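Local atomic coordinates of universal stress protein (Archaeoglobus fulgidus, PDB entry 6HCD), a protein that is of unknown function but belongs to the universal stress protein A family, whose members are linked to stress survival, some of them binding ATP. Residues Tyr24-Asp32 against Ala49-His60. Sequence-based numbering, arbitrary orientation.
Sequences YMPIVVAVD and ARLRGVPVYVVH
Tyr57 and Pro26 meet where two parallel strands pair, the usual product of a right-handed beta-alpha-beta crossover, made here through helix 36-52. Five backbone hydrogen bonds alternate between the strands, the first from Ile27 N to Pro55 O (3.0 Å), the last from Val31 N to Val59 O. From Tyr57 outward, CB lies beside Val28 CG2, and CG, set anti to the carbonyl carbon (chi1 -71°), brings the ring over the proline. Pro26 CB sits 3.8 Å from the ring centroid, almost on its normal, a CH-pi contact; Pro26 CG lies 3.7 Å from both Tyr57 CD2 and Tyr57 CE2, and 4.1 Å from Tyr57 CZ. His97 also meets the ring, and Phe112 packs against Tyr57. Replacing this tyrosine by an alanine would probably leave Pro26 without its aromatic cover and open a gap beside Phe112. On the other sheet face, Val29 CG1 presses against Val56 CG1 (3.3 Å) and Val58 CG2, with helix 36-52 packed on Val29 and helix 70-89 on Val58. Just past strand 27-30, His60, still within strand 56-62, donates in its ring plane from ND1 to Val31 O (2.7 Å). This bond fixes the imidazole's rotation near an unidentified bound ligand and implies that ND1 carries a proton.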
ATOM      1  N   TYR A  24      20.825  -5.795  -2.627  1.00 50.86           N
ATOM      2  CA  TYR A  24      19.476  -6.067  -2.149  1.00 55.90           C
ATOM      3  C   TYR A  24      18.518  -4.940  -2.531  1.00 40.97           C
ATOM      4  O   TYR A  24      18.912  -3.797  -2.703  1.00 55.75           O
ATOM      5  CB  TYR A  24      19.485  -6.305  -0.635  1.00 47.70           C
ATOM      6  CG  TYR A  24      19.826  -7.716  -0.224  1.00 97.95           C
ATOM      7  CD1 TYR A  24      19.944  -8.741  -1.152  1.00140.83           C
ATOM      8  CD2 TYR A  24      19.969  -8.043   1.117  1.00 64.46           C
ATOM      9  CE1 TYR A  24      20.234 -10.039  -0.768  1.00 80.10           C
ATOM     10  CE2 TYR A  24      20.264  -9.336   1.516  1.00 74.00           C
ATOM     11  CZ  TYR A  24      20.393 -10.339   0.573  1.00112.68           C
ATOM     12  OH  TYR A  24      20.681 -11.617   0.958  1.00105.67           O
HETATM   13  N   MSE A  25      17.236  -5.313  -2.630  1.00 30.64           N
HETATM   14  CA  MSE A  25      16.150  -4.378  -2.848  1.00 27.95           C
HETATM   15  C   MSE A  25      15.604  -4.013  -1.464  1.00 23.26           C
HETATM   16  O   MSE A  25      15.006  -4.843  -0.772  1.00 23.08           O
HETATM   17  CB  MSE A  25      15.122  -5.085  -3.691  1.00 27.92           C
HETATM   18  CG  MSE A  25      15.730  -5.378  -5.066  1.00 41.94           C
HETATM   19 SE   MSE A  25      14.390  -6.231  -6.197  1.00 53.23          SE
HETATM   20  CE  MSE A  25      13.860  -7.782  -5.087  1.00 39.86           C
ATOM     21  N   PRO A  26      15.788  -2.761  -1.006  1.00 20.88           N
ATOM     22  CA  PRO A  26      15.336  -2.384   0.336  1.00 19.53           C
ATOM     23  C   PRO A  26      13.822  -2.142   0.430  1.00 18.44           C
ATOM     24  O   PRO A  26      13.124  -1.950  -0.612  1.00 18.51           O
ATOM     25  CB  PRO A  26      16.075  -1.064   0.566  1.00 18.93           C
ATOM     26  CG  PRO A  26      16.194  -0.457  -0.821  1.00 19.24           C
ATOM     27  CD  PRO A  26      16.394  -1.641  -1.754  1.00 20.77           C
ATOM     28  N   ILE A  27      13.341  -2.092   1.673  1.00 17.66           N
ATOM     29  CA  ILE A  27      12.066  -1.478   1.992  1.00 16.70           C
ATOM     30  C   ILE A  27      12.342   0.021   2.196  1.00 15.79           C
ATOM     31  O   ILE A  27      13.213   0.378   2.992  1.00 15.66           O
ATOM     32  CB  ILE A  27      11.461  -2.120   3.265  1.00 16.64           C
ATOM     33  CG1 ILE A  27      11.126  -3.602   3.087  1.00 17.92           C
ATOM     34  CG2 ILE A  27      10.259  -1.335   3.771  1.00 15.89           C
ATOM     35  CD1 ILE A  27      10.006  -3.856   2.096  1.00 18.55           C
ATOM     36  N   VAL A  28      11.590   0.882   1.509  1.00 15.47           N
ATOM     37  CA  VAL A  28      11.699   2.329   1.683  1.00 14.96           C
ATOM     38  C   VAL A  28      10.521   2.784   2.541  1.00 14.57           C
ATOM     39  O   VAL A  28       9.389   2.427   2.251  1.00 14.80           O
ATOM     40  CB  VAL A  28      11.708   3.064   0.328  1.00 15.24           C
ATOM     41  CG1 VAL A  28      11.507   4.564   0.470  1.00 15.05           C
ATOM     42  CG2 VAL A  28      12.974   2.755  -0.449  1.00 15.89           C
ATOM     43  N   VAL A  29      10.804   3.559   3.587  1.00 14.31           N
ATOM     44  CA  VAL A  29       9.768   4.079   4.442  1.00 14.55           C
ATOM     45  C   VAL A  29       9.915   5.605   4.475  1.00 16.19           C
ATOM     46  O   VAL A  29      10.999   6.128   4.689  1.00 14.97           O
ATOM     47  CB  VAL A  29       9.792   3.428   5.839  1.00 17.05           C
ATOM     48  CG1 VAL A  29      11.124   3.586   6.543  1.00 15.26           C
ATOM     49  CG2 VAL A  29       8.657   3.946   6.692  1.00 23.06           C
ATOM     50  N   ALA A  30       8.817   6.308   4.166  1.00 15.12           N
ATOM     51  CA  ALA A  30       8.763   7.751   4.201  1.00 15.89           C
ATOM     52  C   ALA A  30       8.163   8.189   5.543  1.00 16.62           C
ATOM     53  O   ALA A  30       7.082   7.759   5.898  1.00 17.51           O
ATOM     54  CB  ALA A  30       7.955   8.261   3.040  1.00 16.25           C
ATOM     55  N   VAL A  31       8.876   9.052   6.270  1.00 17.36           N
ATOM     56  CA  VAL A  31       8.408   9.545   7.571  1.00 21.19           C
ATOM     57  C   VAL A  31       8.403  11.075   7.554  1.00 20.40           C
ATOM     58  O   VAL A  31       9.357  11.692   7.079  1.00 20.66           O
ATOM     59  CB  VAL A  31       9.260   8.992   8.731  1.00 22.14           C
ATOM     60  CG1 VAL A  31       9.088   7.493   8.873  1.00 36.72           C
ATOM     61  CG2 VAL A  31      10.717   9.357   8.587  1.00 42.87           C
ATOM     62  N   ASP A  32       7.325  11.676   8.081  1.00 22.79           N
ATOM     63  CA  ASP A  32       7.213  13.127   8.140  1.00 28.25           C
ATOM     64  C   ASP A  32       7.880  13.619   9.433  1.00 25.50           C
ATOM     65  O   ASP A  32       8.909  14.263   9.396  1.00 28.66           O
ATOM     66  CB  ASP A  32       5.755  13.572   8.002  1.00 42.74           C
ATOM     67  CG  ASP A  32       5.566  15.086   7.980  1.00 51.54           C
ATOM     68  OD1 ASP A  32       6.522  15.792   7.576  1.00 39.87           O
ATOM     69  OD2 ASP A  32       4.483  15.547   8.407  1.00 52.19           O
ATOM     70  N   ALA A  49      10.787  -5.992   6.413  1.00 17.17           N
ATOM     71  CA  ALA A  49      12.230  -6.106   6.213  1.00 20.12           C
ATOM     72  C   ALA A  49      12.762  -7.388   6.871  1.00 19.38           C
ATOM     73  O   ALA A  49      13.573  -8.086   6.271  1.00 20.05           O
ATOM     74  CB  ALA A  49      12.918  -4.881   6.772  1.00 20.04           C
ATOM     75  N   ARG A  50      12.318  -7.671   8.105  1.00 15.02           N
ATOM     76  CA  ARG A  50      12.699  -8.888   8.846  1.00 22.14           C
ATOM     77  C   ARG A  50      12.286 -10.142   8.070  1.00 21.34           C
ATOM     78  O   ARG A  50      13.045 -11.087   7.986  1.00 21.70           O
ATOM     79  CB  ARG A  50      12.023  -8.957  10.215  1.00 25.75           C
ATOM     80  CG  ARG A  50      12.675  -8.087  11.283  1.00 37.14           C
ATOM     81  CD  ARG A  50      12.139  -8.407  12.674  1.00 44.49           C
ATOM     82  NE  ARG A  50      10.738  -8.807  12.727  1.00 41.90           N
ATOM     83  CZ  ARG A  50       9.729  -8.027  13.122  1.00 33.27           C
ATOM     84  NH1 ARG A  50       9.956  -6.775  13.497  1.00 27.53           N
ATOM     85  NH2 ARG A  50       8.510  -8.540  13.177  1.00 24.85           N
ATOM     86  N   LEU A  51      11.054 -10.148   7.556  1.00 15.93           N
ATOM     87  CA  LEU A  51      10.523 -11.287   6.808  1.00 20.65           C
ATOM     88  C   LEU A  51      11.345 -11.527   5.537  1.00 17.83           C
ATOM     89  O   LEU A  51      11.615 -12.673   5.199  1.00 20.39           O
ATOM     90  CB  LEU A  51       9.053 -11.032   6.457  1.00 19.47           C
ATOM     91  CG  LEU A  51       8.069 -11.092   7.619  1.00 24.17           C
ATOM     92  CD1 LEU A  51       6.707 -10.593   7.180  1.00 21.59           C
ATOM     93  CD2 LEU A  51       7.974 -12.505   8.177  1.00 26.45           C
ATOM     94  N   ARG A  52      11.746 -10.447   4.855  1.00 17.72           N
ATOM     95  CA  ARG A  52      12.371 -10.532   3.538  1.00 20.42           C
ATOM     96  C   ARG A  52      13.897 -10.593   3.652  1.00 29.10           C
ATOM     97  O   ARG A  52      14.555 -10.965   2.689  1.00 18.61           O
ATOM     98  CB  ARG A  52      11.932  -9.349   2.673  1.00 22.27           C
ATOM     99  CG  ARG A  52      10.449  -9.346   2.335  1.00 16.96           C
ATOM    100  CD  ARG A  52       9.989  -7.987   1.842  1.00 15.31           C
ATOM    101  NE  ARG A  52       8.556  -7.908   1.643  1.00 14.91           N
ATOM    102  CZ  ARG A  52       7.916  -8.318   0.558  1.00 14.95           C
ATOM    103  NH1 ARG A  52       8.576  -8.888  -0.434  1.00 16.85           N
ATOM    104  NH2 ARG A  52       6.616  -8.127   0.460  1.00 14.99           N
ATOM    105  N   GLY A  53      14.451 -10.221   4.815  1.00 15.92           N
ATOM    106  CA  GLY A  53      15.899 -10.157   5.034  1.00 17.11           C
ATOM    107  C   GLY A  53      16.565  -9.047   4.235  1.00 17.10           C
ATOM    108  O   GLY A  53      17.624  -9.251   3.633  1.00 17.97           O
ATOM    109  N   VAL A  54      15.941  -7.861   4.226  1.00 16.19           N
ATOM    110  CA  VAL A  54      16.476  -6.686   3.537  1.00 15.23           C
ATOM    111  C   VAL A  54      16.498  -5.519   4.522  1.00 16.80           C
ATOM    112  O   VAL A  54      15.783  -5.532   5.528  1.00 13.04           O
ATOM    113  CB  VAL A  54      15.662  -6.356   2.270  1.00 20.35           C
ATOM    114  CG1 VAL A  54      15.571  -7.557   1.332  1.00 17.88           C
ATOM    115  CG2 VAL A  54      14.268  -5.857   2.609  1.00 14.32           C
ATOM    116  N   PRO A  55      17.334  -4.493   4.274  1.00 17.06           N
ATOM    117  CA  PRO A  55      17.350  -3.304   5.119  1.00 18.82           C
ATOM    118  C   PRO A  55      16.170  -2.367   4.825  1.00 15.95           C
ATOM    119  O   PRO A  55      15.520  -2.463   3.752  1.00 12.17           O
ATOM    120  CB  PRO A  55      18.678  -2.623   4.758  1.00 24.25           C
ATOM    121  CG  PRO A  55      18.953  -3.050   3.329  1.00 23.27           C
ATOM    122  CD  PRO A  55      18.325  -4.424   3.186  1.00 24.52           C
ATOM    123  N   VAL A  56      15.917  -1.469   5.786  1.00 13.87           N
ATOM    124  CA  VAL A  56      14.960  -0.398   5.640  1.00 13.74           C
ATOM    125  C   VAL A  56      15.720   0.903   5.359  1.00 13.65           C
ATOM    126  O   VAL A  56      16.587   1.290   6.127  1.00 12.94           O
ATOM    127  CB  VAL A  56      14.073  -0.257   6.893  1.00 14.04           C
ATOM    128  CG1 VAL A  56      13.084   0.882   6.741  1.00 15.76           C
ATOM    129  CG2 VAL A  56      13.347  -1.561   7.221  1.00 12.90           C
ATOM    130  N   TYR A  57      15.355   1.591   4.277  1.00 11.73           N
ATOM    131  CA  TYR A  57      15.841   2.936   4.001  1.00 11.72           C
ATOM    132  C   TYR A  57      14.754   3.927   4.417  1.00 12.86           C
ATOM    133  O   TYR A  57      13.689   3.942   3.826  1.00 10.77           O
ATOM    134  CB  TYR A  57      16.154   3.123   2.516  1.00 13.27           C
ATOM    135  CG  TYR A  57      17.364   2.398   1.989  1.00 14.31           C
ATOM    136  CD1 TYR A  57      18.101   1.512   2.765  1.00 14.82           C
ATOM    137  CD2 TYR A  57      17.741   2.567   0.660  1.00 18.91           C
ATOM    138  CE1 TYR A  57      19.199   0.837   2.249  1.00 23.58           C
ATOM    139  CE2 TYR A  57      18.829   1.895   0.129  1.00 16.28           C
ATOM    140  CZ  TYR A  57      19.556   1.027   0.924  1.00 21.90           C
ATOM    141  OH  TYR A  57      20.632   0.377   0.407  1.00 21.62           O
ATOM    142  N   VAL A  58      15.044   4.736   5.443  1.00 11.87           N
ATOM    143  CA  VAL A  58      14.103   5.705   5.943  1.00 11.98           C
ATOM    144  C   VAL A  58      14.393   7.038   5.255  1.00 12.98           C
ATOM    145  O   VAL A  58      15.527   7.528   5.323  1.00 12.92           O
ATOM    146  CB  VAL A  58      14.199   5.862   7.475  1.00 13.63           C
ATOM    147  CG1 VAL A  58      13.108   6.760   7.989  1.00 18.03           C
ATOM    148  CG2 VAL A  58      14.163   4.538   8.211  1.00 16.19           C
ATOM    149  N   VAL A  59      13.368   7.627   4.629  1.00 11.78           N
ATOM    150  CA  VAL A  59      13.566   8.858   3.861  1.00 12.88           C
ATOM    151  C   VAL A  59      12.682   9.975   4.406  1.00 12.66           C
ATOM    152  O   VAL A  59      11.552   9.738   4.899  1.00 12.56           O
ATOM    153  CB  VAL A  59      13.306   8.655   2.365  1.00 14.65           C
ATOM    154  CG1 VAL A  59      14.233   7.592   1.818  1.00 16.62           C
ATOM    155  CG2 VAL A  59      11.853   8.306   2.076  1.00 21.89           C
ATOM    156  N   HIS A  60      13.218  11.193   4.311  1.00 12.87           N
ATOM    157  CA  HIS A  60      12.469  12.419   4.484  1.00 17.86           C
ATOM    158  C   HIS A  60      12.986  13.436   3.457  1.00 13.51           C
ATOM    159  O   HIS A  60      14.184  13.563   3.299  1.00 13.94           O
ATOM    160  CB  HIS A  60      12.591  12.971   5.909  1.00 17.38           C
ATOM    161  CG  HIS A  60      11.732  14.166   6.114  1.00 19.24           C
ATOM    162  ND1 HIS A  60      10.431  14.069   6.563  1.00 26.18           N
ATOM    163  CD2 HIS A  60      11.971  15.483   5.921  1.00 27.11           C
ATOM    164  CE1 HIS A  60       9.902  15.278   6.653  1.00 24.84           C
ATOM    165  NE2 HIS A  60      10.830  16.168   6.258  1.00 22.23           N
TER